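Protein of unknown function with a Fic domain (Bacteroides thetaiotaomicron VPI-5482, PDB 3CUC) is of unknown function but belongs to the Fic/DOC family, whose members are built around a largely helical core. Local coordinates at residues V164-L169 against V179-L184; L34-N39 against V79-I84. All coordinates share one frame; numbering follows the deposited sequence.

Contact 1 (V164-L169 against V179-L184)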
ATOM      1  N   VAL A 164      -3.432 -15.284  -1.747  1.00 48.15           N
ATOM      2  CA  VAL A 164      -4.833 -14.867  -1.644  1.00 48.64           C
ATOM      3  C   VAL A 164      -5.637 -15.873  -0.822  1.00 48.83           C
ATOM      4  O   VAL A 164      -6.459 -15.482   0.000  1.00 49.82           O
ATOM      5  CB  VAL A 164      -5.506 -14.626  -3.025  1.00 48.43           C
ATOM      6  CG1 VAL A 164      -4.914 -13.403  -3.693  1.00 47.64           C
ATOM      7  CG2 VAL A 164      -5.387 -15.846  -3.918  1.00 48.08           C
ATOM      8  N   ASP A 165      -5.387 -17.164  -1.024  1.00 48.78           N
ATOM      9  CA  ASP A 165      -6.014 -18.196  -0.197  1.00 49.07           C
ATOM     10  C   ASP A 165      -5.645 -17.987   1.270  1.00 48.57           C
ATOM     11  O   ASP A 165      -6.509 -18.055   2.141  1.00 48.31           O
ATOM     12  CB  ASP A 165      -5.610 -19.608  -0.645  1.00 49.06           C
ATOM     13  CG  ASP A 165      -6.183 -19.991  -2.013  1.00 51.26           C
ATOM     14  OD1 ASP A 165      -6.794 -19.132  -2.691  1.00 55.36           O
ATOM     15  OD2 ASP A 165      -6.007 -21.160  -2.418  1.00 53.59           O
ATOM     16  N   TRP A 166      -4.368 -17.716   1.535  1.00 48.24           N
ATOM     17  CA  TRP A 166      -3.916 -17.464   2.900  1.00 47.99           C
ATOM     18  C   TRP A 166      -4.622 -16.246   3.499  1.00 48.48           C
ATOM     19  O   TRP A 166      -5.096 -16.290   4.642  1.00 47.79           O
ATOM     20  CB  TRP A 166      -2.396 -17.254   2.964  1.00 47.27           C
ATOM     21  CG  TRP A 166      -1.985 -16.552   4.221  1.00 46.59           C
ATOM     22  CD1 TRP A 166      -1.840 -17.103   5.457  1.00 46.25           C
ATOM     23  CD2 TRP A 166      -1.725 -15.153   4.372  1.00 46.11           C
ATOM     24  NE1 TRP A 166      -1.486 -16.141   6.368  1.00 45.03           N
ATOM     25  CE2 TRP A 166      -1.408 -14.933   5.727  1.00 45.61           C
ATOM     26  CE3 TRP A 166      -1.724 -14.065   3.491  1.00 46.19           C
ATOM     27  CZ2 TRP A 166      -1.085 -13.668   6.224  1.00 46.83           C
ATOM     28  CZ3 TRP A 166      -1.409 -12.810   3.984  1.00 46.86           C
ATOM     29  CH2 TRP A 166      -1.091 -12.621   5.339  1.00 47.80           C
ATOM     30  N   TYR A 167      -4.672 -15.159   2.726  1.00 48.94           N
ATOM     31  CA  TYR A 167      -5.221 -13.897   3.217  1.00 49.08           C
ATOM     32  C   TYR A 167      -6.674 -14.080   3.643  1.00 48.89           C
ATOM     33  O   TYR A 167      -7.051 -13.773   4.776  1.00 48.90           O
ATOM     34  CB  TYR A 167      -5.116 -12.791   2.156  1.00 48.79           C
ATOM     35  CG  TYR A 167      -5.885 -11.553   2.545  1.00 49.48           C
ATOM     36  CD1 TYR A 167      -5.322 -10.598   3.391  1.00 50.51           C
ATOM     37  CD2 TYR A 167      -7.193 -11.357   2.108  1.00 46.05           C
ATOM     38  CE1 TYR A 167      -6.039  -9.465   3.780  1.00 49.85           C
ATOM     39  CE2 TYR A 167      -7.917 -10.231   2.491  1.00 46.83           C
ATOM     40  CZ  TYR A 167      -7.336  -9.289   3.328  1.00 48.47           C
ATOM     41  OH  TYR A 167      -8.050  -8.175   3.714  1.00 51.36           O
ATOM     42  N   ASN A 168      -7.476 -14.601   2.723  1.00 48.12           N
ATOM     43  CA  ASN A 168      -8.900 -14.783   2.957  1.00 47.62           C
ATOM     44  C   ASN A 168      -9.200 -15.775   4.094  1.00 48.22           C
ATOM     45  O   ASN A 168     -10.253 -15.697   4.732  1.00 47.73           O
ATOM     46  CB  ASN A 168      -9.590 -15.220   1.664  1.00 47.28           C
ATOM     47  CG  ASN A 168      -9.503 -14.163   0.564  1.00 45.86           C
ATOM     48  OD1 ASN A 168      -9.870 -13.008   0.765  1.00 48.96           O
ATOM     49  ND2 ASN A 168      -9.022 -14.564  -0.599  1.00 41.57           N
ATOM     50  N   LEU A 169      -8.280 -16.701   4.350  1.00 49.26           N
ATOM     51  CA  LEU A 169      -8.427 -17.614   5.479  1.00 50.21           C
ATOM     52  C   LEU A 169      -8.226 -16.857   6.786  1.00 50.14           C
ATOM     53  O   LEU A 169      -8.960 -17.073   7.749  1.00 49.54           O
ATOM     54  CB  LEU A 169      -7.430 -18.768   5.393  1.00 50.88           C
ATOM     55  CG  LEU A 169      -7.823 -19.976   6.250  1.00 52.69           C
ATOM     56  CD1 LEU A 169      -8.802 -20.855   5.481  1.00 54.13           C
ATOM     57  CD2 LEU A 169      -6.600 -20.771   6.677  1.00 50.74           C
ATOM     58  N   VAL A 179      -3.802  -4.281  11.329  1.00 47.88           N
ATOM     59  CA  VAL A 179      -2.440  -3.776  11.107  1.00 48.12           C
ATOM     60  C   VAL A 179      -1.491  -4.938  10.837  1.00 48.98           C
ATOM     61  O   VAL A 179      -0.669  -4.878   9.917  1.00 49.22           O
ATOM     62  CB  VAL A 179      -1.921  -2.941  12.300  1.00 47.93           C
ATOM     63  CG1 VAL A 179      -0.512  -2.418  12.030  1.00 44.68           C
ATOM     64  CG2 VAL A 179      -2.860  -1.781  12.569  1.00 50.52           C
ATOM     65  N   GLU A 180      -1.625  -5.996  11.635  1.00 49.31           N
ATOM     66  CA  GLU A 180      -0.824  -7.208  11.463  1.00 49.45           C
ATOM     67  C   GLU A 180      -1.075  -7.854  10.105  1.00 48.29           C
ATOM     68  O   GLU A 180      -0.133  -8.152   9.371  1.00 48.81           O
ATOM     69  CB  GLU A 180      -1.141  -8.223  12.566  1.00 50.11           C
ATOM     70  CG  GLU A 180      -0.633  -7.834  13.947  1.00 51.12           C
ATOM     71  CD  GLU A 180      -1.232  -8.680  15.063  1.00 50.34           C
ATOM     72  OE1 GLU A 180      -2.230  -9.395  14.823  1.00 49.91           O
ATOM     73  OE2 GLU A 180      -0.701  -8.626  16.192  1.00 52.12           O
ATOM     74  N   LEU A 181      -2.347  -8.068   9.781  1.00 47.14           N
ATOM     75  CA  LEU A 181      -2.726  -8.720   8.530  1.00 46.06           C
ATOM     76  C   LEU A 181      -2.248  -7.891   7.341  1.00 46.20           C
ATOM     77  O   LEU A 181      -1.754  -8.442   6.353  1.00 45.99           O
ATOM     78  CB  LEU A 181      -4.248  -8.937   8.461  1.00 45.78           C
ATOM     79  CG  LEU A 181      -4.802  -9.609   7.192  1.00 45.34           C
ATOM     80  CD1 LEU A 181      -4.116 -10.933   6.913  1.00 43.13           C
ATOM     81  CD2 LEU A 181      -6.307  -9.804   7.283  1.00 45.18           C
ATOM     82  N   ALA A 182      -2.391  -6.570   7.451  1.00 46.08           N
ATOM     83  CA  ALA A 182      -1.935  -5.651   6.414  1.00 45.71           C
ATOM     84  C   ALA A 182      -0.421  -5.732   6.263  1.00 45.89           C
ATOM     85  O   ALA A 182       0.084  -5.817   5.148  1.00 45.83           O
ATOM     86  CB  ALA A 182      -2.362  -4.224   6.729  1.00 44.57           C
ATOM     87  N   ALA A 183       0.297  -5.721   7.382  1.00 46.06           N
ATOM     88  CA  ALA A 183       1.760  -5.785   7.353  1.00 46.32           C
ATOM     89  C   ALA A 183       2.239  -7.065   6.690  1.00 46.78           C
ATOM     90  O   ALA A 183       3.142  -7.035   5.862  1.00 47.27           O
ATOM     91  CB  ALA A 183       2.331  -5.679   8.757  1.00 46.04           C
ATOM     92  N   LEU A 184       1.619  -8.184   7.049  1.00 47.50           N
ATOM     93  CA  LEU A 184       2.039  -9.489   6.542  1.00 48.09           C
ATOM     94  C   LEU A 184       1.654  -9.676   5.078  1.00 48.00           C
ATOM     95  O   LEU A 184       2.416 -10.270   4.317  1.00 48.69           O
ATOM     96  CB  LEU A 184       1.463 -10.616   7.405  1.00 48.16           C
ATOM     97  CG  LEU A 184       2.223 -11.945   7.461  1.00 49.36           C
ATOM     98  CD1 LEU A 184       3.734 -11.753   7.606  1.00 49.03           C
ATOM     99  CD2 LEU A 184       1.689 -12.774   8.618  1.00 48.26           C
TER
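L181 sits between two aromatic side chains of the facing helix. Its CD1 methyl lies between the rings and touches both, 3.7 Å from CD1 of Y167 and 3.8 Å from CH2 of W166, while its CD2 meets CE1 of Y167 at 3.5 Å. With chi1 at 180° the isobutyl group stretches out across the gap, which a branched leucine can fill in two directions at once. W166 supplies the other large surface: the benzo end of its indole runs past L181 in the opposite sense and also meets L184, whose CD2 is 3.8 Å from CZ2 of W166. Large rings suit this place because the axes of the two segments come no closer than 11.3 Å, and long side chains span the distance. No hydrogen bond crosses the contact. The indole has a second partner in R188, with which it makes a cation-pi interaction one turn beyond L184, and the Y167 side chain also touches F209 and V210 of helix 199-213. The two segments run almost exactly antiparallel, at 177°, and only a short connection joins helix 156-173 to helix 178-192. The pair is thus a helical hairpin within the mainly helical Fic/DOC fold, closed by aromatic and leucine side chains.

Contact 2 (L34-N39 against V79-I84)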
ATOM      1  N   LEU A  34      -4.224  13.219  -1.632  1.00 46.20           N
ATOM      2  CA  LEU A  34      -3.104  14.006  -2.079  1.00 46.89           C
ATOM      3  C   LEU A  34      -1.790  13.355  -1.636  1.00 47.16           C
ATOM      4  O   LEU A  34      -0.926  13.017  -2.453  1.00 45.66           O
ATOM      5  CB  LEU A  34      -3.220  15.408  -1.476  1.00 47.59           C
ATOM      6  CG  LEU A  34      -2.741  16.578  -2.317  1.00 49.41           C
ATOM      7  CD1 LEU A  34      -1.348  16.308  -2.896  1.00 52.27           C
ATOM      8  CD2 LEU A  34      -3.787  16.857  -3.402  1.00 56.42           C
ATOM      9  N   GLU A  35      -1.660  13.157  -0.329  1.00 47.96           N
ATOM     10  CA  GLU A  35      -0.402  12.711   0.248  1.00 48.81           C
ATOM     11  C   GLU A  35      -0.052  11.274  -0.105  1.00 47.41           C
ATOM     12  O   GLU A  35       1.123  10.947  -0.286  1.00 46.69           O
ATOM     13  CB  GLU A  35      -0.428  12.890   1.765  1.00 49.94           C
ATOM     14  CG  GLU A  35      -0.503  14.359   2.175  1.00 57.20           C
ATOM     15  CD  GLU A  35       0.379  14.695   3.362  1.00 69.13           C
ATOM     16  OE1 GLU A  35       0.484  13.860   4.290  1.00 73.47           O
ATOM     17  OE2 GLU A  35       0.974  15.797   3.359  1.00 77.38           O
ATOM     18  N   PHE A  36      -1.068  10.420  -0.204  1.00 46.29           N
ATOM     19  CA  PHE A  36      -0.838   9.030  -0.553  1.00 45.66           C
ATOM     20  C   PHE A  36      -0.361   8.920  -1.997  1.00 45.46           C
ATOM     21  O   PHE A  36       0.667   8.300  -2.266  1.00 45.75           O
ATOM     22  CB  PHE A  36      -2.095   8.189  -0.339  1.00 45.65           C
ATOM     23  CG  PHE A  36      -1.904   6.739  -0.663  1.00 44.65           C
ATOM     24  CD1 PHE A  36      -0.845   6.027  -0.113  1.00 44.20           C
ATOM     25  CD2 PHE A  36      -2.775   6.081  -1.520  1.00 48.50           C
ATOM     26  CE1 PHE A  36      -0.654   4.681  -0.415  1.00 46.87           C
ATOM     27  CE2 PHE A  36      -2.589   4.730  -1.825  1.00 47.83           C
ATOM     28  CZ  PHE A  36      -1.523   4.034  -1.275  1.00 46.60           C
ATOM     29  N   ASN A  37      -1.109   9.524  -2.919  1.00 45.29           N
ATOM     30  CA  ASN A  37      -0.738   9.496  -4.336  1.00 45.11           C
ATOM     31  C   ASN A  37       0.667  10.059  -4.555  1.00 44.28           C
ATOM     32  O   ASN A  37       1.493   9.458  -5.253  1.00 43.26           O
ATOM     33  CB  ASN A  37      -1.765  10.250  -5.192  1.00 45.32           C
ATOM     34  CG  ASN A  37      -3.036   9.440  -5.437  1.00 45.04           C
ATOM     35  OD1 ASN A  37      -2.978   8.318  -5.940  1.00 45.87           O
ATOM     36  ND2 ASN A  37      -4.191  10.021  -5.110  1.00 38.97           N
ATOM     37  N   TYR A  38       0.942  11.200  -3.933  1.00 43.76           N
ATOM     38  CA  TYR A  38       2.242  11.824  -4.084  1.00 44.13           C
ATOM     39  C   TYR A  38       3.329  10.896  -3.580  1.00 44.08           C
ATOM     40  O   TYR A  38       4.237  10.534  -4.327  1.00 44.43           O
ATOM     41  CB  TYR A  38       2.320  13.157  -3.339  1.00 44.12           C
ATOM     42  CG  TYR A  38       3.709  13.748  -3.362  1.00 45.17           C
ATOM     43  CD1 TYR A  38       4.141  14.526  -4.434  1.00 45.55           C
ATOM     44  CD2 TYR A  38       4.601  13.509  -2.321  1.00 47.04           C
ATOM     45  CE1 TYR A  38       5.421  15.058  -4.460  1.00 46.12           C
ATOM     46  CE2 TYR A  38       5.885  14.034  -2.340  1.00 45.24           C
ATOM     47  CZ  TYR A  38       6.292  14.805  -3.407  1.00 45.36           C
ATOM     48  OH  TYR A  38       7.569  15.320  -3.410  1.00 44.92           O
ATOM     49  N   ASN A  39       3.230  10.507  -2.315  1.00 43.84           N
ATOM     50  CA  ASN A  39       4.295   9.748  -1.677  1.00 43.48           C
ATOM     51  C   ASN A  39       4.499   8.355  -2.258  1.00 43.99           C
ATOM     52  O   ASN A  39       5.632   7.948  -2.505  1.00 44.77           O
ATOM     53  CB  ASN A  39       4.060   9.666  -0.172  1.00 44.23           C
ATOM     54  CG  ASN A  39       4.392  10.966   0.545  1.00 43.26           C
ATOM     55  OD1 ASN A  39       5.561  11.288   0.747  1.00 43.40           O
ATOM     56  ND2 ASN A  39       3.364  11.707   0.952  1.00 39.07           N
ATOM     57  N   VAL A  79      -6.867   6.312  -9.567  1.00 44.94           N
ATOM     58  CA  VAL A  79      -7.949   5.414  -9.973  1.00 44.56           C
ATOM     59  C   VAL A  79      -7.784   4.108  -9.198  1.00 45.81           C
ATOM     60  O   VAL A  79      -8.761   3.523  -8.737  1.00 46.53           O
ATOM     61  CB  VAL A  79      -7.960   5.156 -11.512  1.00 44.91           C
ATOM     62  CG1 VAL A  79      -8.959   4.068 -11.875  1.00 40.11           C
ATOM     63  CG2 VAL A  79      -8.270   6.448 -12.272  1.00 36.62           C
ATOM     64  N   GLY A  80      -6.536   3.674  -9.038  1.00 46.23           N
ATOM     65  CA  GLY A  80      -6.223   2.516  -8.210  1.00 46.66           C
ATOM     66  C   GLY A  80      -6.697   2.671  -6.778  1.00 47.08           C
ATOM     67  O   GLY A  80      -7.259   1.742  -6.214  1.00 48.51           O
ATOM     68  N   LEU A  81      -6.464   3.840  -6.183  1.00 47.20           N
ATOM     69  CA  LEU A  81      -6.926   4.102  -4.811  1.00 46.89           C
ATOM     70  C   LEU A  81      -8.446   3.966  -4.734  1.00 45.98           C
ATOM     71  O   LEU A  81      -8.968   3.264  -3.874  1.00 46.68           O
ATOM     72  CB  LEU A  81      -6.488   5.493  -4.322  1.00 47.63           C
ATOM     73  CG  LEU A  81      -7.070   5.991  -2.987  1.00 48.13           C
ATOM     74  CD1 LEU A  81      -6.735   5.021  -1.868  1.00 49.93           C
ATOM     75  CD2 LEU A  81      -6.584   7.406  -2.647  1.00 45.89           C
ATOM     76  N   GLU A  82      -9.149   4.613  -5.655  1.00 45.15           N
ATOM     77  CA  GLU A  82     -10.602   4.474  -5.740  1.00 45.09           C
ATOM     78  C   GLU A  82     -11.029   3.007  -5.829  1.00 44.27           C
ATOM     79  O   GLU A  82     -11.989   2.600  -5.173  1.00 43.78           O
ATOM     80  CB  GLU A  82     -11.165   5.276  -6.925  1.00 45.00           C
ATOM     81  CG  GLU A  82     -11.355   6.762  -6.633  1.00 48.68           C
ATOM     82  CD  GLU A  82     -12.128   7.010  -5.343  1.00 57.43           C
ATOM     83  OE1 GLU A  82     -13.154   6.326  -5.116  1.00 59.91           O
ATOM     84  OE2 GLU A  82     -11.703   7.880  -4.553  1.00 60.17           O
HETATM   85  N   MSE A  83     -10.303   2.221  -6.622  1.00 43.84           N
HETATM   86  CA  MSE A  83     -10.584   0.797  -6.762  1.00 42.94           C
HETATM   87  C   MSE A  83     -10.486   0.069  -5.432  1.00 43.59           C
HETATM   88  O   MSE A  83     -11.396  -0.666  -5.082  1.00 44.02           O
HETATM   89  CB  MSE A  83      -9.651   0.138  -7.786  1.00 42.86           C
HETATM   90  CG  MSE A  83     -10.074   0.357  -9.227  1.00 42.55           C
HETATM   91 SE   MSE A  83      -8.743  -0.284 -10.443  0.75 40.79          SE
HETATM   92  CE  MSE A  83      -8.611  -2.144  -9.850  1.00 34.60           C
ATOM     93  N   ILE A  84      -9.399   0.261  -4.689  1.00 44.23           N
ATOM     94  CA  ILE A  84      -9.244  -0.481  -3.434  1.00 45.19           C
ATOM     95  C   ILE A  84     -10.280  -0.047  -2.398  1.00 46.11           C
ATOM     96  O   ILE A  84     -10.730  -0.870  -1.607  1.00 46.51           O
ATOM     97  CB  ILE A  84      -7.816  -0.418  -2.827  1.00 45.06           C
ATOM     98  CG1 ILE A  84      -7.426   1.014  -2.461  1.00 45.08           C
ATOM     99  CG2 ILE A  84      -6.793  -1.043  -3.781  1.00 43.04           C
ATOM    100  CD1 ILE A  84      -6.391   1.088  -1.359  1.00 45.88           C
TER
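F36 and L81 make the close part of this contact, a meeting of ring and methyl between helices 22-42 and 68-89. The CD1 methyl of L81 stands 4.1 Å from CD2 of F36, and its CD2 methyl is only slightly farther from the same ring atom. Both side chains leave their helices toward the opposite segment. In F36, CG lies anti to the backbone N (chi1 -179°), which carries the phenyl group out into the gap; both methyls of the leucine fork then come within 4.2 Å of F36 CD2. A flat ring and a forked aliphatic chain suit a buried place where the nearest CA atoms, those of N37 and L81, are 8.2 Å apart. The packing around F36 is extended by L205 and N208 of helix 199-213, which also touch I84, and by the rings of F32 and H77.

N37 forms the looser margin. Its ND2 is 4.3 Å from CD2 of L81, mere proximity between an amide and a methyl. The buried amide is satisfied on helix 68-89 just ahead of 79-84: OD1 bonds to H77 ND1 and ND2 to N78 OD1. Asparagine suits this position because one short side chain offers both an acceptor and a donor. Farther out, V79 turns away from helix 22-42 and is exposed, as is E82, whose carboxylate pairs with K85. The contact therefore grades from an apolar centre through a polar buried fringe to a solvent-facing side, an amphipathic pattern characteristic of helix-helix packing in a mainly helical protein core.

Both contacts are buried helix-helix pairings with no hydrogen bond between their paired segments, yet they lie on opposite sides of the chain's centre, about 21 Å apart from centre to centre. Contact 1 joins consecutive helices of the Fic domain, whereas contact 2 brings together segments separated by 39 residues. Contact 2 is the nearer to the middle of the chain, but buries less surface between its segments, 137 against 223 Å². Aromatic-leucine packing dominates both; in contact 2 an asparagine adds a polar element. They share no helix, although helix 199-213 touches both, through Y167 in one and F36 in the other.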